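Local coordinates for H subunit of photosynthetic reaction center complex (Rhodopseudomonas palustris, PDB 6Z5S), which probably caps the cytoplasmic side of the photosynthetic reaction centre, anchored by one transmembrane helix, and is likely to assist proton delivery to the secondary quinone, at residues D208-R211 and G212-A216; V227-L230 and E231-K234. All coordinates share one frame; numbering follows the deposited sequence.

Overall arrangement
Contact 1 and contact 2 follow one another along the chain in the cytoplasmic part of the H subunit, with their centres 19 Å apart and their nearest atoms about 10 Å apart, so they do not touch. Contact 1 is a turn in the loop after strand 205-206; contact 2, after ten intervening residues, is the beginning of helix 229-245. That helix links the two: its first turn forms contact 2, while Y238 and Y239, farther along, pack against contact 1. Contact 1 meets no other protein chain. Contact 2 lies nearer the middle of the subunit and also touches another protein of the complex, so the helix spans from an inter-subunit boundary to a peripheral loop.

Contact 1 (D208-R211 and G212-A216); sequences DAIR and GDQFA
I210 turns CG1 between its backbone N and carbonyl carbon (chi1 71°), and with the rest of that branch extended, CD1 is carried over the ring of F215. Q214 instead sets CG beside its own backbone N (chi1 -59°), which sends its amide back toward R211. The isoleucine methyl caps one face of the phenylalanine almost exactly on the ring normal, I210 CD1 lying 4.0 Å from the F215 ring centroid in a CH-pi contact. The same methyl rests on the glutamine stem, 3.7 Å from Q214 CB, so I210 touches both side chains.

The polar half of the turn is organised by Q214. Its OE1 accepts a nearly straight hydrogen bond from R211 N (3.2 Å, N-H...O 166°), with the donor tilted a little from the carbonyl plane. A weak backbone bond from Q214 N to R211 O adds to it. The guanidinium and the amide are stacked with their planes roughly parallel, Q214 CG over one face of the guanidinium and offset toward its rim. D213 approaches the edge of the guanidinium instead: R211 NE and D213 OD1 are 2.9 Å apart in a salt bridge whose hydrogen bond is weak because the N-H is poorly aimed. The arginine is thus flanked by an amide on a face and a carboxylate at an edge, which would restrain its rotation.

The turn leads into a 3-10 segment that begins at Q214, in the PRC-barrel region of the chain. Helix 229-245 receives the apolar side, Y239 touching both I210 and F215, and Y238 also packing on I210 while its OH is hydrogen-bonded to Q214 O. F103 of helix 102-105 packs on I210 and Q214, and the loop residue D156 accepts from G212 N.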
ATOM      1  N   ASP D 208     -31.623   7.266 -16.070  1.00 79.70           N
ATOM      2  CA  ASP D 208     -32.549   7.047 -14.974  1.00 79.70           C
ATOM      3  C   ASP D 208     -32.524   8.153 -13.932  1.00 79.70           C
ATOM      4  O   ASP D 208     -33.261   8.069 -12.947  1.00 79.70           O
ATOM      5  CB  ASP D 208     -32.251   5.711 -14.303  1.00 79.70           C
ATOM      6  CG  ASP D 208     -30.786   5.535 -14.016  1.00 79.70           C
ATOM      7  OD1 ASP D 208     -30.000   5.509 -14.984  1.00 79.70           O
ATOM      8  OD2 ASP D 208     -30.417   5.433 -12.829  1.00 79.70           O
ATOM      9  N   ALA D 209     -31.700   9.183 -14.116  1.00 71.23           N
ATOM     10  CA  ALA D 209     -31.625  10.247 -13.123  1.00 71.23           C
ATOM     11  C   ALA D 209     -32.836  11.165 -13.204  1.00 71.23           C
ATOM     12  O   ALA D 209     -33.494  11.426 -12.194  1.00 71.23           O
ATOM     13  CB  ALA D 209     -30.334  11.041 -13.301  1.00 71.23           C
ATOM     14  N   ILE D 210     -33.145  11.662 -14.394  1.00 71.99           N
ATOM     15  CA  ILE D 210     -34.314  12.495 -14.614  1.00 71.99           C
ATOM     16  C   ILE D 210     -35.255  11.750 -15.545  1.00 71.99           C
ATOM     17  O   ILE D 210     -34.899  10.737 -16.143  1.00 71.99           O
ATOM     18  CB  ILE D 210     -33.947  13.870 -15.193  1.00 71.99           C
ATOM     19  CG1 ILE D 210     -33.486  13.723 -16.640  1.00 71.99           C
ATOM     20  CG2 ILE D 210     -32.855  14.509 -14.366  1.00 71.99           C
ATOM     21  CD1 ILE D 210     -32.951  14.992 -17.233  1.00 71.99           C
ATOM     22  N   ARG D 211     -36.470  12.269 -15.665  1.00 77.16           N
ATOM     23  CA  ARG D 211     -37.448  11.661 -16.547  1.00 77.16           C
ATOM     24  C   ARG D 211     -37.416  12.341 -17.912  1.00 77.16           C
ATOM     25  O   ARG D 211     -36.630  13.257 -18.159  1.00 77.16           O
ATOM     26  CB  ARG D 211     -38.836  11.719 -15.926  1.00 77.16           C
ATOM     27  CG  ARG D 211     -39.275  13.093 -15.514  1.00 77.16           C
ATOM     28  CD  ARG D 211     -40.710  13.070 -15.042  1.00 77.16           C
ATOM     29  NE  ARG D 211     -41.256  14.416 -14.958  1.00 77.16           N
ATOM     30  CZ  ARG D 211     -41.259  15.145 -13.850  1.00 77.16           C
ATOM     31  NH1 ARG D 211     -41.774  16.365 -13.861  1.00 77.16           N
ATOM     32  NH2 ARG D 211     -40.750  14.649 -12.732  1.00 77.16           N
ATOM     33  N   GLY D 212     -38.301  11.897 -18.802  1.00 76.43           N
ATOM     34  CA  GLY D 212     -38.161  12.235 -20.210  1.00 76.43           C
ATOM     35  C   GLY D 212     -38.305  13.714 -20.508  1.00 76.43           C
ATOM     36  O   GLY D 212     -37.566  14.261 -21.329  1.00 76.43           O
ATOM     37  N   ASP D 213     -39.260  14.381 -19.864  1.00 74.93           N
ATOM     38  CA  ASP D 213     -39.489  15.786 -20.177  1.00 74.93           C
ATOM     39  C   ASP D 213     -38.394  16.676 -19.611  1.00 74.93           C
ATOM     40  O   ASP D 213     -38.088  17.725 -20.190  1.00 74.93           O
ATOM     41  CB  ASP D 213     -40.844  16.232 -19.642  1.00 74.93           C
ATOM     42  CG  ASP D 213     -41.002  15.945 -18.169  1.00 74.93           C
ATOM     43  OD1 ASP D 213     -40.856  14.769 -17.779  1.00 74.93           O
ATOM     44  OD2 ASP D 213     -41.257  16.893 -17.401  1.00 74.93           O
ATOM     45  N   GLN D 214     -37.791  16.272 -18.492  1.00 72.79           N
ATOM     46  CA  GLN D 214     -36.807  17.104 -17.814  1.00 72.79           C
ATOM     47  C   GLN D 214     -35.608  17.435 -18.684  1.00 72.79           C
ATOM     48  O   GLN D 214     -34.857  18.356 -18.346  1.00 72.79           O
ATOM     49  CB  GLN D 214     -36.342  16.417 -16.536  1.00 72.79           C
ATOM     50  CG  GLN D 214     -37.464  16.137 -15.570  1.00 72.79           C
ATOM     51  CD  GLN D 214     -36.972  15.911 -14.164  1.00 72.79           C
ATOM     52  OE1 GLN D 214     -36.819  14.777 -13.724  1.00 72.79           O
ATOM     53  NE2 GLN D 214     -36.719  16.996 -13.449  1.00 72.79           N
ATOM     54  N   PHE D 215     -35.413  16.726 -19.794  1.00 70.89           N
ATOM     55  CA  PHE D 215     -34.330  17.063 -20.704  1.00 70.89           C
ATOM     56  C   PHE D 215     -34.485  18.457 -21.281  1.00 70.89           C
ATOM     57  O   PHE D 215     -33.513  19.011 -21.803  1.00 70.89           O
ATOM     58  CB  PHE D 215     -34.249  16.037 -21.826  1.00 70.89           C
ATOM     59  CG  PHE D 215     -33.699  14.724 -21.391  1.00 70.89           C
ATOM     60  CD1 PHE D 215     -32.340  14.508 -21.365  1.00 70.89           C
ATOM     61  CD2 PHE D 215     -34.540  13.705 -20.994  1.00 70.89           C
ATOM     62  CE1 PHE D 215     -31.829  13.303 -20.959  1.00 70.89           C
ATOM     63  CE2 PHE D 215     -34.035  12.498 -20.585  1.00 70.89           C
ATOM     64  CZ  PHE D 215     -32.677  12.295 -20.569  1.00 70.89           C
ATOM     65  N   ALA D 216     -35.678  19.041 -21.201  1.00 70.97           N
ATOM     66  CA  ALA D 216     -35.831  20.419 -21.639  1.00 70.97           C
ATOM     67  C   ALA D 216     -35.116  21.384 -20.706  1.00 70.97           C
ATOM     68  O   ALA D 216     -34.644  22.437 -21.149  1.00 70.97           O
ATOM     69  CB  ALA D 216     -37.311  20.778 -21.737  1.00 70.97           C
TER

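Contact 2 (V227-L230 and E231-K234); sequences VSKL and EEDK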
ATOM      1  N   VAL D 227     -17.629  24.000 -24.282  1.00 57.93           N
ATOM      2  CA  VAL D 227     -18.368  24.066 -23.031  1.00 57.93           C
ATOM      3  C   VAL D 227     -17.427  24.549 -21.940  1.00 57.93           C
ATOM      4  O   VAL D 227     -16.276  24.109 -21.859  1.00 57.93           O
ATOM      5  CB  VAL D 227     -18.996  22.699 -22.681  1.00 57.93           C
ATOM      6  CG1 VAL D 227     -17.931  21.630 -22.551  1.00 57.93           C
ATOM      7  CG2 VAL D 227     -19.811  22.793 -21.409  1.00 57.93           C
ATOM      8  N   SER D 228     -17.904  25.478 -21.123  1.00 55.22           N
ATOM      9  CA  SER D 228     -17.104  26.043 -20.052  1.00 55.22           C
ATOM     10  C   SER D 228     -17.202  25.182 -18.798  1.00 55.22           C
ATOM     11  O   SER D 228     -18.089  24.341 -18.656  1.00 55.22           O
ATOM     12  CB  SER D 228     -17.552  27.468 -19.750  1.00 55.22           C
ATOM     13  OG  SER D 228     -18.745  27.468 -18.997  1.00 55.22           O
ATOM     14  N   LYS D 229     -16.269  25.406 -17.872  1.00 52.86           N
ATOM     15  CA  LYS D 229     -16.293  24.678 -16.610  1.00 52.86           C
ATOM     16  C   LYS D 229     -17.581  24.940 -15.846  1.00 52.86           C
ATOM     17  O   LYS D 229     -18.129  24.037 -15.200  1.00 52.86           O
ATOM     18  CB  LYS D 229     -15.082  25.067 -15.767  1.00 52.86           C
ATOM     19  CG  LYS D 229     -13.797  24.391 -16.191  1.00 52.86           C
ATOM     20  CD  LYS D 229     -12.601  24.968 -15.468  1.00 52.86           C
ATOM     21  CE  LYS D 229     -12.077  26.200 -16.169  1.00 52.86           C
ATOM     22  NZ  LYS D 229     -10.900  26.759 -15.462  1.00 52.86           N
ATOM     23  N   LEU D 230     -18.083  26.173 -15.914  1.00 50.90           N
ATOM     24  CA  LEU D 230     -19.316  26.510 -15.215  1.00 50.90           C
ATOM     25  C   LEU D 230     -20.488  25.718 -15.772  1.00 50.90           C
ATOM     26  O   LEU D 230     -21.296  25.168 -15.018  1.00 50.90           O
ATOM     27  CB  LEU D 230     -19.578  28.007 -15.323  1.00 50.90           C
ATOM     28  CG  LEU D 230     -20.758  28.509 -14.501  1.00 50.90           C
ATOM     29  CD1 LEU D 230     -20.587  28.115 -13.056  1.00 50.90           C
ATOM     30  CD2 LEU D 230     -20.879  30.004 -14.633  1.00 50.90           C
ATOM     31  N   GLU D 231     -20.590  25.642 -17.096  1.00 55.92           N
ATOM     32  CA  GLU D 231     -21.654  24.853 -17.697  1.00 55.92           C
ATOM     33  C   GLU D 231     -21.475  23.373 -17.406  1.00 55.92           C
ATOM     34  O   GLU D 231     -22.464  22.651 -17.266  1.00 55.92           O
ATOM     35  CB  GLU D 231     -21.701  25.100 -19.199  1.00 55.92           C
ATOM     36  CG  GLU D 231     -21.942  26.544 -19.566  1.00 55.92           C
ATOM     37  CD  GLU D 231     -21.197  26.961 -20.815  1.00 55.92           C
ATOM     38  OE1 GLU D 231     -20.294  26.219 -21.247  1.00 55.92           O
ATOM     39  OE2 GLU D 231     -21.512  28.036 -21.365  1.00 55.92           O
ATOM     40  N   GLU D 232     -20.231  22.907 -17.313  1.00 56.45           N
ATOM     41  CA  GLU D 232     -19.984  21.520 -16.941  1.00 56.45           C
ATOM     42  C   GLU D 232     -20.560  21.211 -15.566  1.00 56.45           C
ATOM     43  O   GLU D 232     -21.299  20.230 -15.397  1.00 56.45           O
ATOM     44  CB  GLU D 232     -18.488  21.227 -16.975  1.00 56.45           C
ATOM     45  CG  GLU D 232     -17.939  20.950 -18.353  1.00 56.45           C
ATOM     46  CD  GLU D 232     -16.499  20.490 -18.311  1.00 56.45           C
ATOM     47  OE1 GLU D 232     -15.602  21.305 -18.610  1.00 56.45           O
ATOM     48  OE2 GLU D 232     -16.263  19.314 -17.971  1.00 56.45           O
ATOM     49  N   ASP D 233     -20.221  22.025 -14.562  1.00 50.73           N
ATOM     50  CA  ASP D 233     -20.823  21.798 -13.254  1.00 50.73           C
ATOM     51  C   ASP D 233     -22.332  21.933 -13.301  1.00 50.73           C
ATOM     52  O   ASP D 233     -23.039  21.160 -12.657  1.00 50.73           O
ATOM     53  CB  ASP D 233     -20.254  22.719 -12.179  1.00 50.73           C
ATOM     54  CG  ASP D 233     -19.034  22.143 -11.509  1.00 50.73           C
ATOM     55  OD1 ASP D 233     -18.754  20.944 -11.703  1.00 50.73           O
ATOM     56  OD2 ASP D 233     -18.430  22.844 -10.682  1.00 50.73           O
ATOM     57  N   LYS D 234     -22.853  22.898 -14.056  1.00 49.94           N
ATOM     58  CA  LYS D 234     -24.300  23.078 -14.077  1.00 49.94           C
ATOM     59  C   LYS D 234     -25.004  21.862 -14.662  1.00 49.94           C
ATOM     60  O   LYS D 234     -26.041  21.434 -14.148  1.00 49.94           O
ATOM     61  CB  LYS D 234     -24.665  24.338 -14.850  1.00 49.94           C
ATOM     62  CG  LYS D 234     -24.625  25.568 -13.992  1.00 49.94           C
ATOM     63  CD  LYS D 234     -24.990  26.798 -14.769  1.00 49.94           C
ATOM     64  CE  LYS D 234     -24.754  28.042 -13.948  1.00 49.94           C
ATOM     65  NZ  LYS D 234     -24.941  29.267 -14.764  1.00 49.94           N
TER
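E231 folds back along the chain to meet V227 and S228, and each of its carbons has a partner there. E231 CB lies against a valine methyl, V227 CG2, at 3.7 Å, the two side chains sliding past each other in opposite directions. E231 CG, placed beside the backbone N (chi1 -59°), passes 3.4 Å from S228 OG. A bend at the next torsion (chi2 145°) then swings the carboxylate toward the chain that leads into the helix. At the tip, OE1 accepts the backbone N-H of S228 in a straight bond (172°), met on the anti side and well out of the carboxylate plane. OE1 has a further, weak bond from T221 OG1, and OE2 accepts from S222 N, so both carboxylate oxygens are engaged. With an alanine here the carboxylate is gone, and the N-H groups of S228 and S222 would probably lose their acceptor, with a gap opened beside S228 OG.

The serine answers in kind: E231 N donates to S228 OG at 3.2 Å, again nearly straight, and that hydroxyl is also hydrogen-bonded to D117 OD2. Backbone bonds of the first turn begin alongside, E232 N reaching S228 O at 2.9 Å. V227 CG2 also packs against E232 CG, and I129 of strand 129-131 touches V227 and E232. The extended chain of K234 crosses L230 obliquely, K234 CE 4.1 Å from L230 CG. K229 and E232 form salt bridges with the chain of another protein, to whose backbone D233 is hydrogen-bonded.

The reciprocal bonds, S228 OG taken by E231 N and E231 OE1 taken by S228 N, are those of a capping box, with S228 as the N-cap of helix 229-245.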